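Local coordinates for coenzyme PQQ synthesis protein B (Methylobacterium extorquens, PDB 4Z7R), which probably takes part in pyrroloquinoline quinone biosynthesis and may help carry this cofactor or its precursor to the periplasm, at residues C19-C24 against I266-P271. Numbering follows the deposited sequence.
Sequences CRCSIC and INNTNP. With ZN (zinc ion), chain C.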
loop_
_atom_site.group_PDB
_atom_site.type_symbol
_atom_site.label_atom_id
_atom_site.label_comp_id
_atom_site.label_asym_id
_atom_site.label_seq_id
_atom_site.Cartn_x
_atom_site.Cartn_y
_atom_site.Cartn_z
ATOM N N CYS A 19 8.205 -8.328 11.219
ATOM C CA CYS A 19 8.037 -8.632 12.634
ATOM C C CYS A 19 7.622 -10.072 12.884
ATOM O O CYS A 19 6.752 -10.605 12.198
ATOM C CB CYS A 19 7.013 -7.690 13.266
ATOM S SG CYS A 19 6.916 -7.850 15.061
ATOM N N ARG A 20 8.253 -10.692 13.877
ATOM C CA ARG A 20 7.875 -12.028 14.316
ATOM C C ARG A 20 7.603 -12.066 15.815
ATOM O O ARG A 20 7.919 -13.053 16.479
ATOM C CB ARG A 20 8.961 -13.046 13.959
ATOM C CG ARG A 20 8.909 -13.513 12.521
ATOM C CD ARG A 20 7.676 -14.356 12.265
ATOM N NE ARG A 20 7.908 -15.768 12.547
ATOM C CZ ARG A 20 7.546 -16.754 11.734
ATOM N NH1 ARG A 20 6.929 -16.476 10.593
ATOM N NH2 ARG A 20 7.796 -18.015 12.061
ATOM N N CYS A 21 7.030 -10.990 16.351
ATOM C CA CYS A 21 6.555 -11.008 17.733
ATOM C C CYS A 21 5.466 -12.074 17.872
ATOM O O CYS A 21 5.005 -12.627 16.875
ATOM C CB CYS A 21 6.050 -9.622 18.169
ATOM S SG CYS A 21 4.369 -9.129 17.660
ATOM N N SER A 22 5.060 -12.365 19.102
ATOM C CA SER A 22 4.109 -13.445 19.350
ATOM C C SER A 22 2.765 -13.195 18.663
ATOM O O SER A 22 2.097 -14.134 18.231
ATOM C CB SER A 22 3.902 -13.632 20.854
ATOM O OG SER A 22 3.661 -12.391 21.492
ATOM N N ILE A 23 2.376 -11.930 18.551
ATOM C CA ILE A 23 1.112 -11.585 17.909
ATOM C C ILE A 23 1.194 -11.744 16.391
ATOM O O ILE A 23 0.359 -12.423 15.786
ATOM C CB ILE A 23 0.681 -10.151 18.271
ATOM C CG1 ILE A 23 0.321 -10.081 19.759
ATOM C CG2 ILE A 23 -0.510 -9.720 17.423
ATOM C CD1 ILE A 23 0.351 -8.685 20.348
ATOM N N CYS A 24 2.201 -11.127 15.776
ATOM C CA CYS A 24 2.407 -11.261 14.336
ATOM C C CYS A 24 2.601 -12.715 13.923
ATOM O O CYS A 24 2.088 -13.142 12.891
ATOM C CB CYS A 24 3.606 -10.428 13.877
ATOM S SG CYS A 24 3.306 -8.649 13.860
ATOM N N ILE A 266 -4.300 0.276 16.320
ATOM C CA ILE A 266 -3.675 -0.628 17.279
ATOM C C ILE A 266 -2.397 -1.260 16.729
ATOM O O ILE A 266 -2.416 -1.886 15.671
ATOM C CB ILE A 266 -4.660 -1.730 17.697
ATOM C CG1 ILE A 266 -5.958 -1.093 18.206
ATOM C CG2 ILE A 266 -4.044 -2.619 18.759
ATOM C CD1 ILE A 266 -7.151 -2.014 18.174
ATOM N N ASN A 267 -1.286 -1.105 17.446
ATOM C CA ASN A 267 -0.013 -1.638 16.962
ATOM C C ASN A 267 0.033 -3.153 17.062
ATOM O O ASN A 267 -0.636 -3.747 17.906
ATOM C CB ASN A 267 1.168 -1.039 17.726
ATOM C CG ASN A 267 2.476 -1.176 16.966
ATOM O OD1 ASN A 267 2.561 -0.808 15.798
ATOM N ND2 ASN A 267 3.497 -1.723 17.622
ATOM N N ASN A 268 0.836 -3.773 16.203
ATOM C CA ASN A 268 0.942 -5.226 16.166
ATOM C C ASN A 268 1.404 -5.823 17.494
ATOM O O ASN A 268 1.226 -7.010 17.738
ATOM C CB ASN A 268 1.894 -5.661 15.048
ATOM C CG ASN A 268 3.336 -5.278 15.323
ATOM O OD1 ASN A 268 4.068 -6.011 15.994
ATOM N ND2 ASN A 268 3.754 -4.129 14.804
ATOM N N THR A 269 2.004 -4.995 18.344
ATOM C CA THR A 269 2.523 -5.446 19.631
ATOM C C THR A 269 1.504 -5.369 20.771
ATOM O O THR A 269 1.826 -5.669 21.919
ATOM C CB THR A 269 3.754 -4.621 20.036
ATOM O OG1 THR A 269 3.417 -3.228 20.000
ATOM C CG2 THR A 269 4.902 -4.870 19.070
ATOM N N ASN A 270 0.275 -4.979 20.459
ATOM C CA ASN A 270 -0.734 -4.793 21.499
ATOM C C ASN A 270 -1.528 -6.075 21.741
ATOM O O ASN A 270 -2.196 -6.572 20.837
ATOM C CB ASN A 270 -1.672 -3.644 21.125
ATOM C CG ASN A 270 -2.534 -3.180 22.289
ATOM O OD1 ASN A 270 -2.913 -3.970 23.154
ATOM N ND2 ASN A 270 -2.843 -1.889 22.316
ATOM N N PRO A 271 -1.467 -6.603 22.974
ATOM C CA PRO A 271 -2.108 -7.885 23.309
ATOM C C PRO A 271 -3.640 -7.880 23.235
ATOM O O PRO A 271 -4.234 -8.957 23.308
ATOM C CB PRO A 271 -1.645 -8.160 24.749
ATOM C CG PRO A 271 -1.066 -6.893 25.255
ATOM C CD PRO A 271 -0.671 -6.054 24.085
HETATM ZN ZN ZN C . 4.686 -7.973 15.644
#
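Asn268 reaches the three thiolates of Cys19, Cys21 and Cys24 through a shared zinc ion, forming an AsnCys3 site of near-tetrahedral shape. Asn268 OD1 binds zinc at 2.1 Å, while Cys19 SG, Cys21 SG and Cys24 SG lie 2.3 to 2.4 Å from the zinc ion. The amide does not meet zinc in its own plane: the metal lies about 42° out of it, with Asn268 ND2 turned away from the ion. Asn268 CG sits between its backbone N and carbonyl carbon (chi1 68°), which swings OD1 toward the cysteines.

Backbone N-H groups reach two of the three sulfurs on the other side of the metal. Cys21 N donates to Cys19 SG at 3.4 Å. Cys24 N donates to Cys21 SG at 3.5 Å, almost straight at 179°, making Cys21 the N-cap of helix 22-29 as well as the first cysteine of the CxxC pair.

Beside the metal, the Ile23 side chain packs in van der Waals contact against the backbone of the type I turn from Asn267 to Asn270. Ile23 CB, CG2 and CD1 close on the carbonyl oxygen of Asn268 from one side, with Ile23 CD1 at 3.2 Å from Asn268 O. Ile23 CD1 also lies 3.3 Å from Asn270 O, so it spans the end of the turn. Within that turn, Asn267 ND2 donates to Thr269 OG1, while Met225 and Ala228 of helix 224-228 pack on Thr269.

The second zinc has its own ligands, Asp92 and His265, and lies about 11 Å from the Asn268 side chain. Three thiolates and one neutral amide would probably leave this centre net negative, with negative charge on sulfur that the N-H...S bonds probably help to stabilise. Because three ligands come from 19-24 and one from 266-271, zinc ties the start of helix 22-29 to the loop after strand 260-264.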